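Local structure of lysozyme inhibitor LprI-like N-terminal domain-containing protein (Burkholderia thailandensis, 6AR7) at residues S179-T182 and L183-A186; Y168-L171 and R172-P176; A215-K218 and R219-E222; R188-A191 and A192-A196. The protein is of unknown function but probably acts as a lysozyme inhibitor of the LprI type. All blocks are in the same frame, centred on the assembly; numbering follows the deposited sequence.

Overall arrangement
All four contacts are local, each joining residues about one turn apart on a helix in an all-helical chain. Contacts 1 and 4 share helix 180-197; contact 2 lies on helix 155-174 and contact 3 on helix 203-223. Each is partly buried. Contacts 1, 2 and 3 touch: Y168, L171, L183, L217 and F220 pack between the three helices. Contacts 2 and 3 carry charged pairs. Contact 1 is mainly backbone bonds, with a threonine hydroxyl bonded to a carbonyl at the start of the helix. Contact 4 lies nearest the chain centre, about 11 Å between centres. It has backbone bonds plus a CH-pi contact on W190, and its two aromatic rings face other helices.

Contact 1: S179-T182 and L183-A186; sequences SRQT and LVAA
T182 meets A186 one turn further along helix 180-197. A186 N donates to T182 O at 2.9 Å. The A186 methyl lies beside the same acceptor. With chi1 at 78°, T182 OG1 stands between the backbone N and the carbonyl carbon, and from there it donates to S179 O (OG1 to O 2.7 Å). It arrives in the plane of the S179 carbonyl, on a lone pair. T182 N also donates to S179 O. L183 N adds a weak bond to S179 O at 3.4 Å, so three donors converge on one oxygen.

L183 gives this contact little beyond its backbone and CB, which lies 3.6 Å from R180 O. Its CG is anti to the backbone N (chi1 171°), and the branches lead away to Y168, L171 and R172 of helix 155-174 and to L96 of helix 73-101. Q181 also works through its backbone: A185 N donates to Q181 O at 2.9 Å. Its amide NE2 comes only to 4.2 Å from V184 CG2. V184 N gives R180 O a nearly straight bond, at 170°. The R180 side chain leads away from this turn, and its NE bonds to R172 O of helix 155-174.

Within the turn, the polar bonds are made by the backbone and the short T182 hydroxyl. The hydroxyl ties S179 to the early helical turns, while L183 spends its apolar surface on other helices.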
loop_
_atom_site.group_PDB
_atom_site.type_symbol
_atom_site.label_atom_id
_atom_site.label_comp_id
_atom_site.label_asym_id
_atom_site.label_seq_id
_atom_site.Cartn_x
_atom_site.Cartn_y
_atom_site.Cartn_z
ATOM N N SER A 179 3.263 -21.698 -3.593
ATOM C CA SER A 179 2.813 -20.312 -3.546
ATOM C C SER A 179 3.704 -19.327 -4.299
ATOM O O SER A 179 3.352 -18.142 -4.370
ATOM C CB SER A 179 2.657 -19.869 -2.093
ATOM O OG SER A 179 3.368 -20.719 -1.217
ATOM N N ARG A 180 4.852 -19.763 -4.830
ATOM C CA ARG A 180 5.741 -18.822 -5.499
ATOM C C ARG A 180 5.031 -18.057 -6.603
ATOM O O ARG A 180 5.359 -16.894 -6.858
ATOM C CB ARG A 180 6.964 -19.532 -6.082
ATOM C CG ARG A 180 8.105 -19.691 -5.108
ATOM C CD ARG A 180 9.245 -20.485 -5.713
ATOM N NE ARG A 180 10.182 -20.916 -4.681
ATOM C CZ ARG A 180 11.093 -21.870 -4.841
ATOM N NH1 ARG A 180 11.205 -22.508 -6.004
ATOM N NH2 ARG A 180 11.900 -22.177 -3.834
ATOM N N GLN A 181 4.050 -18.678 -7.260
ATOM C CA GLN A 181 3.367 -17.971 -8.334
ATOM C C GLN A 181 2.534 -16.816 -7.784
ATOM O O GLN A 181 2.311 -15.826 -8.486
ATOM C CB GLN A 181 2.492 -18.940 -9.136
ATOM C CG GLN A 181 3.235 -19.651 -10.277
ATOM C CD GLN A 181 3.997 -18.709 -11.214
ATOM O OE1 GLN A 181 3.417 -17.796 -11.812
ATOM N NE2 GLN A 181 5.309 -18.927 -11.332
ATOM N N THR A 182 2.070 -16.914 -6.535
ATOM C CA THR A 182 1.324 -15.804 -5.955
ATOM C C THR A 182 2.231 -14.616 -5.649
ATOM O O THR A 182 1.794 -13.470 -5.753
ATOM C CB THR A 182 0.564 -16.254 -4.705
ATOM O OG1 THR A 182 1.457 -16.340 -3.587
ATOM C CG2 THR A 182 -0.068 -17.627 -4.956
ATOM N N LEU A 183 3.491 -14.860 -5.281
ATOM C CA LEU A 183 4.433 -13.752 -5.142
ATOM C C LEU A 183 4.723 -13.119 -6.500
ATOM O O LEU A 183 4.718 -11.894 -6.634
ATOM C CB LEU A 183 5.731 -14.236 -4.490
ATOM C CG LEU A 183 6.920 -13.269 -4.463
ATOM C CD1 LEU A 183 6.608 -11.965 -3.738
ATOM C CD2 LEU A 183 8.147 -13.951 -3.855
ATOM N N VAL A 184 4.982 -13.949 -7.519
ATOM C CA VAL A 184 5.233 -13.434 -8.865
ATOM C C VAL A 184 4.065 -12.572 -9.326
ATOM O O VAL A 184 4.246 -11.447 -9.804
ATOM C CB VAL A 184 5.489 -14.593 -9.851
ATOM C CG1 VAL A 184 5.648 -14.059 -11.266
ATOM C CG2 VAL A 184 6.719 -15.399 -9.439
ATOM N N ALA A 185 2.843 -13.082 -9.165
ATOM C CA ALA A 185 1.671 -12.359 -9.641
ATOM C C ALA A 185 1.451 -11.065 -8.851
ATOM O O ALA A 185 1.182 -10.003 -9.436
ATOM C CB ALA A 185 0.445 -13.268 -9.568
ATOM N N ALA A 186 1.555 -11.127 -7.518
ATOM C CA ALA A 186 1.343 -9.920 -6.718
ATOM C C ALA A 186 2.377 -8.854 -7.039
ATOM O O ALA A 186 2.040 -7.669 -7.177
ATOM C CB ALA A 186 1.381 -10.249 -5.228
#

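Contact 2: Y168-L171 and R172-P176; sequences YEKL and RARMP
CG stands anti to the backbone N in both Y168 (chi1 175°) and R172 (chi1 173°), and the R172 chain then bends at chi3. This brings the guanidinium beside the phenol, with Y168 CE2 3.7 Å above its plane and offset toward the rim. The two planes are 68° apart. E169 bends at chi2 and sends OE2 over the same guanidinium face, 3.4 Å from R172 NH1. That salt bridge rests on charge alone, since no N-H points at the oxygen.

K170 and R174 run side by side. The methylene K170 CE covers the centre of the R174 guanidinium, 3.5 Å above the plane. Their charged ends, K170 NZ and R174 NH2, stay 4.5 Å apart, and both side chains also make weak hydrogen bonds to S221. On the buried side, L171 CD1 packs on CG of the selenomethionine M175 at 3.6 Å.

M175 is the first residue to leave helical geometry, and L171 O receives only weak bonds, from R174 N and M175 N. This is the closing turn of an amphipathic helix, where the chain leaves helix 155-174 for the next member of the helical bundle.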
loop_
_atom_site.group_PDB
_atom_site.type_symbol
_atom_site.label_atom_id
_atom_site.label_comp_id
_atom_site.label_asym_id
_atom_site.label_seq_id
_atom_site.Cartn_x
_atom_site.Cartn_y
_atom_site.Cartn_z
ATOM N N TYR A 168 12.902 -9.480 -2.501
ATOM C CA TYR A 168 12.032 -10.306 -3.338
ATOM C C TYR A 168 12.649 -11.678 -3.570
ATOM O O TYR A 168 11.980 -12.711 -3.443
ATOM C CB TYR A 168 11.753 -9.614 -4.676
ATOM C CG TYR A 168 10.967 -10.461 -5.654
ATOM C CD1 TYR A 168 9.586 -10.437 -5.655
ATOM C CD2 TYR A 168 11.612 -11.307 -6.558
ATOM C CE1 TYR A 168 8.856 -11.220 -6.533
ATOM C CE2 TYR A 168 10.893 -12.095 -7.447
ATOM C CZ TYR A 168 9.509 -12.043 -7.424
ATOM O OH TYR A 168 8.772 -12.819 -8.288
ATOM N N GLU A 169 13.931 -11.708 -3.902
ATOM C CA GLU A 169 14.585 -12.984 -4.179
ATOM C C GLU A 169 14.743 -13.819 -2.911
ATOM O O GLU A 169 14.543 -15.037 -2.937
ATOM C CB GLU A 169 15.933 -12.741 -4.853
ATOM C CG GLU A 169 15.760 -12.245 -6.283
ATOM C CD GLU A 169 15.035 -13.249 -7.164
ATOM O OE1 GLU A 169 15.147 -14.468 -6.904
ATOM O OE2 GLU A 169 14.319 -12.816 -8.095
ATOM N N LYS A 170 15.106 -13.185 -1.794
ATOM C CA LYS A 170 15.174 -13.902 -0.524
ATOM C C LYS A 170 13.814 -14.500 -0.154
ATOM O O LYS A 170 13.743 -15.646 0.300
ATOM C CB LYS A 170 15.690 -12.963 0.571
ATOM C CG LYS A 170 15.850 -13.604 1.948
ATOM C CD LYS A 170 16.444 -12.617 2.951
ATOM C CE LYS A 170 16.051 -12.957 4.389
ATOM N NZ LYS A 170 16.018 -11.758 5.292
ATOM N N LEU A 171 12.723 -13.739 -0.335
ATOM C CA LEU A 171 11.387 -14.262 -0.045
ATOM C C LEU A 171 11.036 -15.410 -0.980
ATOM O O LEU A 171 10.569 -16.467 -0.540
ATOM C CB LEU A 171 10.342 -13.152 -0.164
ATOM C CG LEU A 171 8.864 -13.585 -0.111
ATOM C CD1 LEU A 171 8.486 -14.273 1.200
ATOM C CD2 LEU A 171 7.972 -12.353 -0.340
ATOM N N ARG A 172 11.252 -15.214 -2.282
ATOM C CA ARG A 172 10.888 -16.244 -3.242
ATOM C C ARG A 172 11.569 -17.562 -2.905
ATOM O O ARG A 172 10.957 -18.632 -3.020
ATOM C CB ARG A 172 11.250 -15.808 -4.656
ATOM C CG ARG A 172 11.041 -16.909 -5.673
ATOM C CD ARG A 172 10.675 -16.387 -7.046
ATOM N NE ARG A 172 11.848 -16.139 -7.878
ATOM C CZ ARG A 172 11.797 -15.557 -9.074
ATOM N NH1 ARG A 172 12.912 -15.370 -9.773
ATOM N NH2 ARG A 172 10.626 -15.139 -9.563
ATOM N N ALA A 173 12.836 -17.506 -2.484
ATOM C CA ALA A 173 13.564 -18.732 -2.171
ATOM C C ALA A 173 13.062 -19.390 -0.889
ATOM O O ALA A 173 13.162 -20.613 -0.752
ATOM C CB ALA A 173 15.062 -18.454 -2.073
ATOM N N ARG A 174 12.561 -18.612 0.070
ATOM C CA ARG A 174 12.129 -19.181 1.344
ATOM C C ARG A 174 10.688 -19.672 1.328
ATOM O O ARG A 174 10.256 -20.316 2.291
ATOM C CB ARG A 174 12.312 -18.163 2.474
ATOM C CG ARG A 174 13.745 -18.059 2.973
ATOM C CD ARG A 174 13.896 -16.945 3.980
ATOM N NE ARG A 174 15.290 -16.724 4.347
ATOM C CZ ARG A 174 15.687 -16.299 5.542
ATOM N NH1 ARG A 174 14.790 -16.037 6.484
ATOM N NH2 ARG A 174 16.977 -16.126 5.793
HETATM N N MSE A 175 9.940 -19.401 0.267
HETATM C CA MSE A 175 8.550 -19.817 0.201
HETATM C C MSE A 175 8.357 -21.235 -0.298
HETATM O O MSE A 175 9.172 -21.731 -1.074
HETATM C CB MSE A 175 7.768 -18.885 -0.704
HETATM C CG MSE A 175 7.578 -17.540 -0.124
HETATM SE SE MSE A 175 6.519 -16.579 -1.376
HETATM C CE MSE A 175 4.748 -17.086 -0.737
ATOM N N PRO A 176 7.260 -21.872 0.124
ATOM C CA PRO A 176 6.879 -23.158 -0.476
ATOM C C PRO A 176 6.626 -23.005 -1.970
ATOM O O PRO A 176 6.057 -22.004 -2.428
ATOM C CB PRO A 176 5.602 -23.552 0.279
ATOM C CG PRO A 176 5.568 -22.696 1.499
ATOM C CD PRO A 176 6.270 -21.417 1.119
#

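Contact 3: A215-K218 and R219-E222; sequences ATLK and RFSE
F220 lies against T216 and L217, and its side chain can be followed outward along helix 203-223. CB sits 3.5 Å from L217 O and close to T216 O. CG, placed beside the backbone N by chi1 of -79°, stands 3.5 Å from T216 O. CD2 lies near both that oxygen and the T216 methyl. CD1 is only loosely near the same oxygen. CE2 makes the nearest side-chain approach, 3.5 Å from T216 CG2, and CZ at the tip is 3.9 Å from the same CG2. The ring and the threonine side chain point the same way, and the methyl approaches the ring obliquely. Beyond T216, the ring packs on L96 and V100 of helix 73-101 and on M116 of helix 107-136.

F220 N donates to T216 O at 2.9 Å. On the other side of the helix K218 O is gripped twice. E222 N and S221 OG reach it from the same face of its carbonyl plane, with OG of S221 at 2.6 Å from K218 O. K218 and E222 make only a long salt bridge, K218 NZ to E222 OE2 3.9 Å.

T216 and F220 pack together on the inner face; the backbone bonds and the S221 hydroxyl hold the turn itself. The outer pair adds a loose electrostatic link, and S221 OG also meets K170 NZ in a weak hydrogen bond.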
loop_
_atom_site.group_PDB
_atom_site.type_symbol
_atom_site.label_atom_id
_atom_site.label_comp_id
_atom_site.label_asym_id
_atom_site.label_seq_id
_atom_site.Cartn_x
_atom_site.Cartn_y
_atom_site.Cartn_z
ATOM N N ALA A 215 9.814 -2.871 2.599
ATOM C CA ALA A 215 9.495 -3.252 3.973
ATOM C C ALA A 215 8.519 -4.427 4.022
ATOM O O ALA A 215 8.667 -5.334 4.850
ATOM C CB ALA A 215 8.936 -2.045 4.725
ATOM N N THR A 216 7.522 -4.437 3.138
ATOM C CA THR A 216 6.607 -5.569 3.080
ATOM C C THR A 216 7.347 -6.861 2.733
ATOM O O THR A 216 7.206 -7.874 3.426
ATOM C CB THR A 216 5.497 -5.302 2.056
ATOM O OG1 THR A 216 4.728 -4.142 2.433
ATOM C CG2 THR A 216 4.578 -6.507 1.956
ATOM N N LEU A 217 8.153 -6.838 1.668
ATOM C CA LEU A 217 8.857 -8.044 1.240
ATOM C C LEU A 217 9.847 -8.504 2.302
ATOM O O LEU A 217 10.044 -9.708 2.500
ATOM C CB LEU A 217 9.583 -7.789 -0.085
ATOM C CG LEU A 217 8.719 -7.454 -1.305
ATOM C CD1 LEU A 217 9.598 -7.240 -2.508
ATOM C CD2 LEU A 217 7.658 -8.520 -1.584
ATOM N N LYS A 218 10.482 -7.557 2.998
ATOM C CA LYS A 218 11.426 -7.929 4.050
ATOM C C LYS A 218 10.713 -8.653 5.184
ATOM O O LYS A 218 11.191 -9.675 5.695
ATOM C CB LYS A 218 12.153 -6.686 4.558
ATOM C CG LYS A 218 13.093 -6.924 5.719
ATOM C CD LYS A 218 13.738 -5.617 6.172
ATOM C CE LYS A 218 14.803 -5.866 7.235
ATOM N NZ LYS A 218 14.573 -5.047 8.461
ATOM N N ARG A 219 9.574 -8.116 5.607
ATOM C CA ARG A 219 8.812 -8.766 6.658
ATOM C C ARG A 219 8.359 -10.143 6.220
ATOM O O ARG A 219 8.443 -11.102 6.993
ATOM C CB ARG A 219 7.608 -7.908 7.062
ATOM C CG ARG A 219 6.740 -8.579 8.089
ATOM C CD ARG A 219 5.680 -7.606 8.665
ATOM N NE ARG A 219 6.311 -6.378 9.152
ATOM C CZ ARG A 219 6.950 -6.266 10.314
ATOM N NH1 ARG A 219 7.037 -7.308 11.132
ATOM N NH2 ARG A 219 7.506 -5.109 10.657
ATOM N N PHE A 220 7.881 -10.265 4.977
ATOM C CA PHE A 220 7.506 -11.576 4.463
ATOM C C PHE A 220 8.674 -12.539 4.554
ATOM O O PHE A 220 8.513 -13.698 4.955
ATOM C CB PHE A 220 7.058 -11.469 3.010
ATOM C CG PHE A 220 5.675 -10.972 2.831
ATOM C CD1 PHE A 220 4.743 -11.100 3.836
ATOM C CD2 PHE A 220 5.302 -10.367 1.644
ATOM C CE1 PHE A 220 3.469 -10.662 3.648
ATOM C CE2 PHE A 220 4.018 -9.911 1.454
ATOM C CZ PHE A 220 3.102 -10.054 2.460
ATOM N N SER A 221 9.857 -12.085 4.131
ATOM C CA SER A 221 11.013 -12.971 4.091
ATOM C C SER A 221 11.388 -13.449 5.483
ATOM O O SER A 221 11.914 -14.556 5.634
ATOM C CB SER A 221 12.206 -12.271 3.437
ATOM O OG SER A 221 12.746 -11.303 4.319
ATOM N N GLU A 222 11.096 -12.649 6.508
ATOM C CA GLU A 222 11.363 -13.026 7.891
ATOM C C GLU A 222 10.224 -13.819 8.507
ATOM O O GLU A 222 10.367 -14.335 9.623
ATOM C CB GLU A 222 11.608 -11.779 8.740
ATOM C CG GLU A 222 12.814 -10.961 8.318
ATOM C CD GLU A 222 12.775 -9.552 8.895
ATOM O OE1 GLU A 222 11.674 -9.098 9.287
ATOM O OE2 GLU A 222 13.831 -8.889 8.946
#

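Contact 4: R188-A191 and A192-A196; sequences REWA and AFSDA
S194 N donates to W190 O at 2.7 Å, and the bond is close to straight, with an N-H...O angle of 168°. The same pair meets through side chains. S194 CB lies over one face of the indole, 4.0 Å from the centroid of the W190 six-membered ring and 14° off its normal. This is a CH-pi contact. S194 OG is anti to the backbone N (chi1 -179°), which brings the hydroxyl oxygen 3.9 Å from W190 CH2 at the rim.

The carbonyls of R188 to A192 each accept the N-H four residues on. R188 O accepts A192 N at 3.1 Å. E189 O accepts F193 N at 2.9 Å, and A191 O accepts D195 N at 2.8 Å. A196 N then bonds to A192 O. S194 O takes a further donor, the hydroxyl of T198.

F193 CB sits 3.3 Å from W190 O, and its ring approaches the indole only loosely. Both aromatics meet helix 73-101 edge-to-face, W190 on W89 and F193 on W86. On helix 203-223, W190 touches R213 and F193 touches L209. E189 OE2 lies near D92 OD2, and two acidic groups so close could make proton uptake by one of them easier.

With the carbonyls of R188 to A192 satisfied within the helix, the rings pack against helices 73-101 and 203-223, while one face of W190 carries S194 CB.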
loop_
_atom_site.group_PDB
_atom_site.type_symbol
_atom_site.label_atom_id
_atom_site.label_comp_id
_atom_site.label_asym_id
_atom_site.label_seq_id
_atom_site.Cartn_x
_atom_site.Cartn_y
_atom_site.Cartn_z
ATOM N N ARG A 188 4.186 -8.436 -9.787
ATOM C CA ARG A 188 3.982 -7.877 -11.119
ATOM C C ARG A 188 2.895 -6.808 -11.095
ATOM O O ARG A 188 3.037 -5.752 -11.715
ATOM C CB ARG A 188 3.641 -8.992 -12.101
ATOM C CG ARG A 188 3.282 -8.530 -13.488
ATOM C CD ARG A 188 3.084 -9.735 -14.424
ATOM N NE ARG A 188 2.030 -10.641 -13.958
ATOM C CZ ARG A 188 2.203 -11.944 -13.740
ATOM N NH1 ARG A 188 3.389 -12.502 -13.958
ATOM N NH2 ARG A 188 1.193 -12.692 -13.311
ATOM N N GLU A 189 1.805 -7.048 -10.369
ATOM C CA GLU A 189 0.776 -6.022 -10.371
ATOM C C GLU A 189 1.159 -4.846 -9.486
ATOM O O GLU A 189 0.778 -3.709 -9.782
ATOM C CB GLU A 189 -0.573 -6.615 -9.997
ATOM C CG GLU A 189 -1.202 -7.270 -11.218
ATOM C CD GLU A 189 -2.248 -8.276 -10.862
ATOM O OE1 GLU A 189 -3.122 -8.559 -11.715
ATOM O OE2 GLU A 189 -2.190 -8.782 -9.723
ATOM N N TRP A 190 1.944 -5.080 -8.435
ATOM C CA TRP A 190 2.471 -3.950 -7.692
ATOM C C TRP A 190 3.311 -3.050 -8.603
ATOM O O TRP A 190 3.161 -1.823 -8.580
ATOM C CB TRP A 190 3.280 -4.424 -6.473
ATOM C CG TRP A 190 3.899 -3.252 -5.801
ATOM C CD1 TRP A 190 3.341 -2.485 -4.831
ATOM C CD2 TRP A 190 5.156 -2.644 -6.119
ATOM N NE1 TRP A 190 4.176 -1.445 -4.510
ATOM C CE2 TRP A 190 5.301 -1.526 -5.280
ATOM C CE3 TRP A 190 6.175 -2.946 -7.023
ATOM C CZ2 TRP A 190 6.428 -0.702 -5.319
ATOM C CZ3 TRP A 190 7.291 -2.120 -7.070
ATOM C CH2 TRP A 190 7.411 -1.022 -6.212
ATOM N N ALA A 191 4.180 -3.644 -9.433
ATOM C CA ALA A 191 5.064 -2.843 -10.277
ATOM C C ALA A 191 4.277 -2.062 -11.317
ATOM O O ALA A 191 4.600 -0.906 -11.602
ATOM C CB ALA A 191 6.113 -3.734 -10.962
ATOM N N ALA A 192 3.226 -2.667 -11.876
ATOM C CA ALA A 192 2.350 -1.934 -12.783
ATOM C C ALA A 192 1.641 -0.788 -12.055
ATOM O O ALA A 192 1.432 0.283 -12.633
ATOM C CB ALA A 192 1.338 -2.892 -13.422
ATOM N N PHE A 193 1.249 -0.995 -10.790
ATOM C CA PHE A 193 0.708 0.115 -10.004
ATOM C C PHE A 193 1.765 1.198 -9.802
ATOM O O PHE A 193 1.508 2.389 -10.026
ATOM C CB PHE A 193 0.176 -0.391 -8.658
ATOM C CG PHE A 193 0.018 0.687 -7.605
ATOM C CD1 PHE A 193 -0.932 1.681 -7.743
ATOM C CD2 PHE A 193 0.811 0.684 -6.468
ATOM C CE1 PHE A 193 -1.074 2.667 -6.774
ATOM C CE2 PHE A 193 0.681 1.660 -5.497
ATOM C CZ PHE A 193 -0.266 2.654 -5.645
ATOM N N SER A 194 2.969 0.794 -9.391
ATOM C CA SER A 194 4.061 1.739 -9.214
ATOM C C SER A 194 4.288 2.554 -10.483
ATOM O O SER A 194 4.421 3.780 -10.430
ATOM C CB SER A 194 5.329 0.989 -8.818
ATOM O OG SER A 194 6.399 1.885 -8.625
ATOM N N ASP A 195 4.313 1.890 -11.642
ATOM C CA ASP A 195 4.534 2.628 -12.881
ATOM C C ASP A 195 3.421 3.643 -13.126
ATOM O O ASP A 195 3.681 4.760 -13.586
ATOM C CB ASP A 195 4.642 1.680 -14.080
ATOM C CG ASP A 195 5.902 0.817 -14.043
ATOM O OD1 ASP A 195 6.879 1.190 -13.347
ATOM O OD2 ASP A 195 5.915 -0.222 -14.736
ATOM N N ALA A 196 2.178 3.285 -12.807
ATOM C CA ALA A 196 1.076 4.206 -13.086
ATOM C C ALA A 196 1.210 5.480 -12.267
ATOM O O ALA A 196 0.796 6.558 -12.713
ATOM C CB ALA A 196 -0.261 3.520 -12.811
#